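Long-range contacts in probable porin (Pseudomonas aeruginosa, PDB 2Y0H), which probably forms a pore through the outer membrane that lets small solutes pass: residues L288-T293 with E343-L348; K358-K363 with F382-T387. All blocks are in the same frame, centred on the assembly; numbering follows the deposited sequence.

Contact 1 (L288-T293 with E343-L348); sequences LMAYQT and ERNTDL
Glu343 reaches from the barrel wall to the loop segment 288-293 and takes two successive backbone N-H groups on one carboxylate. Its CB and CG both lie against the methyl CE of Met289. CG stands anti to the backbone N (chi1 -172°) and the chain stays extended beyond it, which carries the carboxylate to the loop backbone. There CD packs on Met289 CB at 3.6 Å. At the tip the two oxygens divide the work: OE2 accepts from Tyr291 N and OE1 from Gln292 N, each at 2.7 Å and each through the syn lone pair. The anti lone pair of OE2 is used as well, by Asn345 ND2 at 3.0 Å, with the carboxylate oxygen close to the amide plane. Three N-H groups thus fix the rotation of the buried carboxylate and would be expected to favour its charged form.

In this OprD-type barrel, strand 339-351 belongs to the wall, whereas 288-293 comes from the long loop joining strands 259-269 and 300-309 and folds back against the inner side of that wall. Asn345, two residues further along the strand and on the same face as Glu343, binds a third loop N-H: its OD1 accepts from Ala290 N at 2.7 Å, the donor tilted 17° from the carbonyl plane. Arg323 of the adjoining strand also donates to OD1. Met289, bent at chi2 and chi3, lays CE 3.2 Å from Glu343 O and 3.5 Å from Asn345 OD1. The Tyr291 ring meets Tyr369 edge-to-face.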
loop_
_atom_site.group_PDB
_atom_site.type_symbol
_atom_site.label_atom_id
_atom_site.label_comp_id
_atom_site.label_asym_id
_atom_site.label_seq_id
_atom_site.Cartn_x
_atom_site.Cartn_y
_atom_site.Cartn_z
ATOM N N LEU A 288 -6.071 6.591 -4.752
ATOM C CA LEU A 288 -5.819 5.195 -5.053
ATOM C C LEU A 288 -7.113 4.401 -5.010
ATOM O O LEU A 288 -7.873 4.514 -4.061
ATOM C CB LEU A 288 -4.834 4.604 -4.037
ATOM C CG LEU A 288 -4.700 3.084 -4.155
ATOM C CD1 LEU A 288 -3.804 2.770 -5.329
ATOM C CD2 LEU A 288 -4.161 2.464 -2.873
ATOM N N MET A 289 -7.354 3.578 -6.024
ATOM C CA MET A 289 -8.569 2.767 -6.078
ATOM C C MET A 289 -8.242 1.274 -6.219
ATOM O O MET A 289 -7.085 0.907 -6.361
ATOM C CB MET A 289 -9.466 3.236 -7.231
ATOM C CG MET A 289 -10.003 4.642 -7.025
ATOM S SD MET A 289 -11.357 4.645 -5.826
ATOM C CE MET A 289 -12.701 4.107 -6.914
ATOM N N ALA A 290 -9.262 0.422 -6.185
ATOM C CA ALA A 290 -9.038 -1.021 -6.242
ATOM C C ALA A 290 -8.335 -1.440 -7.532
ATOM O O ALA A 290 -7.471 -2.302 -7.521
ATOM C CB ALA A 290 -10.347 -1.762 -6.085
ATOM N N TYR A 291 -8.707 -0.817 -8.642
ATOM C CA TYR A 291 -8.112 -1.143 -9.931
ATOM C C TYR A 291 -7.097 -0.090 -10.392
ATOM O O TYR A 291 -5.911 -0.387 -10.533
ATOM C CB TYR A 291 -9.212 -1.366 -10.979
ATOM C CG TYR A 291 -8.704 -1.625 -12.383
ATOM C CD1 TYR A 291 -7.759 -2.616 -12.630
ATOM C CD2 TYR A 291 -9.186 -0.893 -13.461
ATOM C CE1 TYR A 291 -7.297 -2.856 -13.907
ATOM C CE2 TYR A 291 -8.730 -1.122 -14.742
ATOM C CZ TYR A 291 -7.783 -2.107 -14.960
ATOM O OH TYR A 291 -7.320 -2.345 -16.236
ATOM N N GLN A 292 -7.548 1.142 -10.614
ATOM C CA GLN A 292 -6.651 2.207 -11.085
ATOM C C GLN A 292 -6.075 3.074 -9.970
ATOM O O GLN A 292 -6.687 3.237 -8.907
ATOM C CB GLN A 292 -7.345 3.082 -12.123
ATOM C CG GLN A 292 -7.449 2.411 -13.476
ATOM C CD GLN A 292 -6.086 2.005 -14.020
ATOM O OE1 GLN A 292 -5.805 0.824 -14.210
ATOM N NE2 GLN A 292 -5.237 2.985 -14.266
ATOM N N THR A 293 -4.888 3.615 -10.211
ATOM C CA THR A 293 -4.240 4.482 -9.227
ATOM C C THR A 293 -4.453 5.971 -9.523
ATOM O O THR A 293 -4.157 6.808 -8.678
ATOM C CB THR A 293 -2.713 4.196 -9.098
ATOM O OG1 THR A 293 -2.030 4.679 -10.255
ATOM C CG2 THR A 293 -2.438 2.698 -8.939
ATOM N N GLU A 343 -13.811 5.351 -11.732
ATOM C CA GLU A 343 -13.916 4.073 -11.062
ATOM C C GLU A 343 -14.816 4.200 -9.846
ATOM O O GLU A 343 -14.790 5.209 -9.143
ATOM C CB GLU A 343 -12.536 3.552 -10.653
ATOM C CG GLU A 343 -12.541 2.112 -10.114
ATOM C CD GLU A 343 -11.132 1.528 -9.878
ATOM O OE1 GLU A 343 -10.177 1.939 -10.577
ATOM O OE2 GLU A 343 -10.988 0.653 -8.992
ATOM N N ARG A 344 -15.628 3.181 -9.617
ATOM C CA ARG A 344 -16.360 3.073 -8.377
ATOM C C ARG A 344 -15.963 1.773 -7.681
ATOM O O ARG A 344 -15.782 0.752 -8.332
ATOM C CB ARG A 344 -17.867 3.112 -8.632
ATOM C CG ARG A 344 -18.711 2.711 -7.430
ATOM C CD ARG A 344 -19.721 3.790 -7.102
ATOM N NE ARG A 344 -20.265 4.383 -8.322
ATOM C CZ ARG A 344 -21.179 5.347 -8.336
ATOM N NH1 ARG A 344 -21.655 5.813 -7.185
ATOM N NH2 ARG A 344 -21.616 5.836 -9.493
ATOM N N ASN A 345 -15.805 1.841 -6.362
ATOM C CA ASN A 345 -15.496 0.684 -5.530
ATOM C C ASN A 345 -16.534 0.615 -4.434
ATOM O O ASN A 345 -16.772 1.607 -3.745
ATOM C CB ASN A 345 -14.128 0.827 -4.853
ATOM C CG ASN A 345 -12.964 0.698 -5.813
ATOM O OD1 ASN A 345 -11.832 1.056 -5.476
ATOM N ND2 ASN A 345 -13.226 0.184 -7.002
ATOM N N THR A 346 -17.166 -0.539 -4.276
ATOM C CA THR A 346 -18.052 -0.750 -3.151
ATOM C C THR A 346 -17.585 -1.995 -2.425
ATOM O O THR A 346 -17.498 -3.074 -3.011
ATOM C CB THR A 346 -19.516 -0.907 -3.587
ATOM O OG1 THR A 346 -19.954 0.297 -4.224
ATOM C CG2 THR A 346 -20.397 -1.186 -2.385
ATOM N N ASP A 347 -17.247 -1.828 -1.156
ATOM C CA ASP A 347 -16.767 -2.931 -0.342
ATOM C C ASP A 347 -17.730 -3.165 0.802
ATOM O O ASP A 347 -18.151 -2.224 1.472
ATOM C CB ASP A 347 -15.373 -2.634 0.214
ATOM C CG ASP A 347 -14.328 -2.591 -0.865
ATOM O OD1 ASP A 347 -14.615 -3.124 -1.954
ATOM O OD2 ASP A 347 -13.227 -2.042 -0.635
ATOM N N LEU A 348 -18.098 -4.420 1.008
ATOM C CA LEU A 348 -18.796 -4.796 2.213
ATOM C C LEU A 348 -17.880 -5.755 2.936
ATOM O O LEU A 348 -17.453 -6.765 2.383
ATOM C CB LEU A 348 -20.137 -5.446 1.886
ATOM C CG LEU A 348 -21.074 -5.693 3.070
ATOM C CD1 LEU A 348 -21.450 -4.388 3.780
ATOM C CD2 LEU A 348 -22.314 -6.448 2.611
#

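Contact 2 (K358-K363 with F382-T387). With C8E ((hydroxyethyloxy)tri(ethyloxy)octane), chain I.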
loop_
_atom_site.group_PDB
_atom_site.type_symbol
_atom_site.label_atom_id
_atom_site.label_comp_id
_atom_site.label_asym_id
_atom_site.label_seq_id
_atom_site.Cartn_x
_atom_site.Cartn_y
_atom_site.Cartn_z
ATOM N N LYS A 358 -15.135 -17.335 14.426
ATOM C CA LYS A 358 -14.871 -16.058 15.088
ATOM C C LYS A 358 -13.527 -15.472 14.659
ATOM O O LYS A 358 -12.504 -16.160 14.684
ATOM C CB LYS A 358 -14.906 -16.230 16.616
ATOM C CG LYS A 358 -14.494 -14.996 17.415
ATOM C CD LYS A 358 -14.798 -15.198 18.909
ATOM C CE LYS A 358 -14.700 -13.887 19.686
ATOM N NZ LYS A 358 -13.287 -13.555 20.007
ATOM N N SER A 359 -13.558 -14.194 14.284
ATOM C CA SER A 359 -12.391 -13.419 13.840
ATOM C C SER A 359 -12.036 -13.651 12.376
ATOM O O SER A 359 -11.145 -12.988 11.853
ATOM C CB SER A 359 -11.152 -13.631 14.724
ATOM O OG SER A 359 -10.392 -14.756 14.271
ATOM N N VAL A 360 -12.708 -14.598 11.719
ATOM C CA VAL A 360 -12.589 -14.710 10.263
ATOM C C VAL A 360 -13.180 -13.462 9.604
ATOM O O VAL A 360 -14.292 -13.053 9.930
ATOM C CB VAL A 360 -13.315 -15.952 9.711
ATOM C CG1 VAL A 360 -13.420 -15.880 8.191
ATOM C CG2 VAL A 360 -12.601 -17.218 10.149
ATOM N N ALA A 361 -12.437 -12.862 8.682
ATOM C CA ALA A 361 -12.883 -11.658 8.002
ATOM C C ALA A 361 -13.310 -11.940 6.572
ATOM O O ALA A 361 -12.597 -12.608 5.816
ATOM C CB ALA A 361 -11.761 -10.595 8.018
ATOM N N LEU A 362 -14.466 -11.410 6.190
ATOM C CA LEU A 362 -14.962 -11.566 4.827
ATOM C C LEU A 362 -14.971 -10.213 4.153
ATOM O O LEU A 362 -15.285 -9.204 4.789
ATOM C CB LEU A 362 -16.388 -12.153 4.816
ATOM C CG LEU A 362 -16.689 -13.321 5.769
ATOM C CD1 LEU A 362 -18.171 -13.722 5.746
ATOM C CD2 LEU A 362 -15.791 -14.502 5.457
ATOM N N LYS A 363 -14.637 -10.182 2.868
ATOM C CA LYS A 363 -14.755 -8.945 2.099
ATOM C C LYS A 363 -15.337 -9.194 0.714
ATOM O O LYS A 363 -14.803 -9.985 -0.059
ATOM C CB LYS A 363 -13.404 -8.222 1.980
ATOM C CG LYS A 363 -13.519 -6.835 1.329
ATOM C CD LYS A 363 -12.157 -6.204 1.034
ATOM C CE LYS A 363 -11.506 -5.639 2.268
ATOM N NZ LYS A 363 -12.257 -4.462 2.792
ATOM N N PHE A 382 -14.156 -11.807 -3.840
ATOM C CA PHE A 382 -14.525 -12.227 -2.506
ATOM C C PHE A 382 -13.283 -12.776 -1.840
ATOM O O PHE A 382 -12.629 -13.690 -2.363
ATOM C CB PHE A 382 -15.659 -13.255 -2.524
ATOM C CG PHE A 382 -16.186 -13.576 -1.162
ATOM C CD1 PHE A 382 -17.031 -12.692 -0.511
ATOM C CD2 PHE A 382 -15.828 -14.754 -0.522
ATOM C CE1 PHE A 382 -17.514 -12.980 0.752
ATOM C CE2 PHE A 382 -16.316 -15.053 0.738
ATOM C CZ PHE A 382 -17.154 -14.163 1.376
ATOM N N ILE A 383 -12.940 -12.183 -0.704
ATOM C CA ILE A 383 -11.706 -12.490 -0.007
ATOM C C ILE A 383 -12.023 -12.901 1.416
ATOM O O ILE A 383 -12.795 -12.227 2.101
ATOM C CB ILE A 383 -10.769 -11.266 0.034
ATOM C CG1 ILE A 383 -10.450 -10.781 -1.379
ATOM C CG2 ILE A 383 -9.493 -11.575 0.789
ATOM C CD1 ILE A 383 -11.175 -9.506 -1.749
ATOM N N VAL A 384 -11.439 -14.014 1.850
ATOM C CA VAL A 384 -11.561 -14.464 3.231
ATOM C C VAL A 384 -10.188 -14.456 3.883
ATOM O O VAL A 384 -9.259 -15.114 3.409
ATOM C CB VAL A 384 -12.175 -15.880 3.324
ATOM C CG1 VAL A 384 -12.248 -16.355 4.783
ATOM C CG2 VAL A 384 -13.560 -15.900 2.690
ATOM N N ASN A 385 -10.060 -13.705 4.966
ATOM C CA ASN A 385 -8.804 -13.629 5.688
ATOM C C ASN A 385 -8.925 -14.272 7.054
ATOM O O ASN A 385 -9.944 -14.120 7.731
ATOM C CB ASN A 385 -8.373 -12.170 5.866
ATOM C CG ASN A 385 -7.753 -11.589 4.615
ATOM O OD1 ASN A 385 -6.648 -11.957 4.231
ATOM N ND2 ASN A 385 -8.458 -10.670 3.981
ATOM N N TYR A 386 -7.878 -14.969 7.476
ATOM C CA TYR A 386 -7.839 -15.463 8.832
ATOM C C TYR A 386 -6.420 -15.680 9.317
ATOM O O TYR A 386 -5.567 -16.182 8.584
ATOM C CB TYR A 386 -8.635 -16.763 8.971
ATOM C CG TYR A 386 -8.562 -17.316 10.367
ATOM C CD1 TYR A 386 -9.218 -16.681 11.418
ATOM C CD2 TYR A 386 -7.832 -18.464 10.643
ATOM C CE1 TYR A 386 -9.149 -17.176 12.702
ATOM C CE2 TYR A 386 -7.757 -18.968 11.927
ATOM C CZ TYR A 386 -8.417 -18.319 12.952
ATOM O OH TYR A 386 -8.336 -18.810 14.231
ATOM N N THR A 387 -6.175 -15.306 10.563
ATOM C CA THR A 387 -4.876 -15.535 11.169
ATOM C C THR A 387 -4.969 -16.556 12.299
ATOM O O THR A 387 -5.663 -16.347 13.295
ATOM C CB THR A 387 -4.257 -14.224 11.670
ATOM O OG1 THR A 387 -3.943 -13.392 10.540
ATOM C CG2 THR A 387 -2.988 -14.503 12.493
HETATM O O9 C8E I . -10.463 -21.080 9.653
HETATM C C10 C8E I . -9.992 -21.309 10.967
HETATM C C11 C8E I . -11.105 -21.089 11.986
HETATM O O12 C8E I . -10.588 -21.250 13.295
HETATM C C13 C8E I . -10.853 -20.123 14.110
HETATM C C14 C8E I . -11.408 -20.548 15.468
HETATM O O15 C8E I . -12.310 -19.561 15.923
HETATM O O HOH W 1 -8.062 -13.548 11.767
#
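The last hairpin of the barrel, strands 361-371 and 376-389, is zipped here by antiparallel pairing. Ala361 with Asn385 and Lys363 with Ile383 are hydrogen-bonded pairs, each joined by two N-H to O bonds; Ala361 N to Asn385 O measures 2.9 Å and is nearly straight at 171°. Between them Leu362 and Val384 form a non-hydrogen-bonded pair whose side chains lie alongside each other, Leu362 CD2 at 3.8 Å from Val384 CG2. Leu362 CB packs on CZ of Phe382.

Where the pairing ends, Val360 divides its branches: CG1 goes to Val384 CG1 at 3.6 Å and CG2 to Tyr386 CD1, 3.7 Å away. With CG anti to the backbone N (chi1 178°), the Tyr386 ring extends along the loop, and Ser359 OG sits at its edge, in the ring plane, 3.1 Å from CE1. That hydroxyl donates to Lys358 O. A water continues the ladder, donating to Ser359 O and accepting from Thr387 N. C11 of a bound C8E detergent lies 3.9 Å above one face of the Tyr386 ring, offset toward the rim.

Strand 376-389 also pairs with strand 7-22, through Phe382 with Tyr16 and Val384 with Asn14, and Arg13 binds Asn385 OD1; on the far side of the hairpin, strand 361-371 pairs with strand 339-351, Leu362 with Tyr350.

Overall arrangement
Both contacts belong to the closing part of the antiparallel barrel, with centres about 19 Å apart. They come in series along the chain: contact 1 ends on strand 339-351 before contact 2 begins, and the next strand, 361-371, lies beside it in the sheet. The two touch by packing of Leu348 O on Lys363 CG. Contact 1 ties a long loop between strands to the wall, through side chains and loop amides; contact 2 is wall itself, strand paired with strand. Because strand 376-389 then meets strand 7-22, contact 2 leads to the seam where chain ends close the ring, whereas contact 1 holds a loop inside the ring, where it probably shapes the channel.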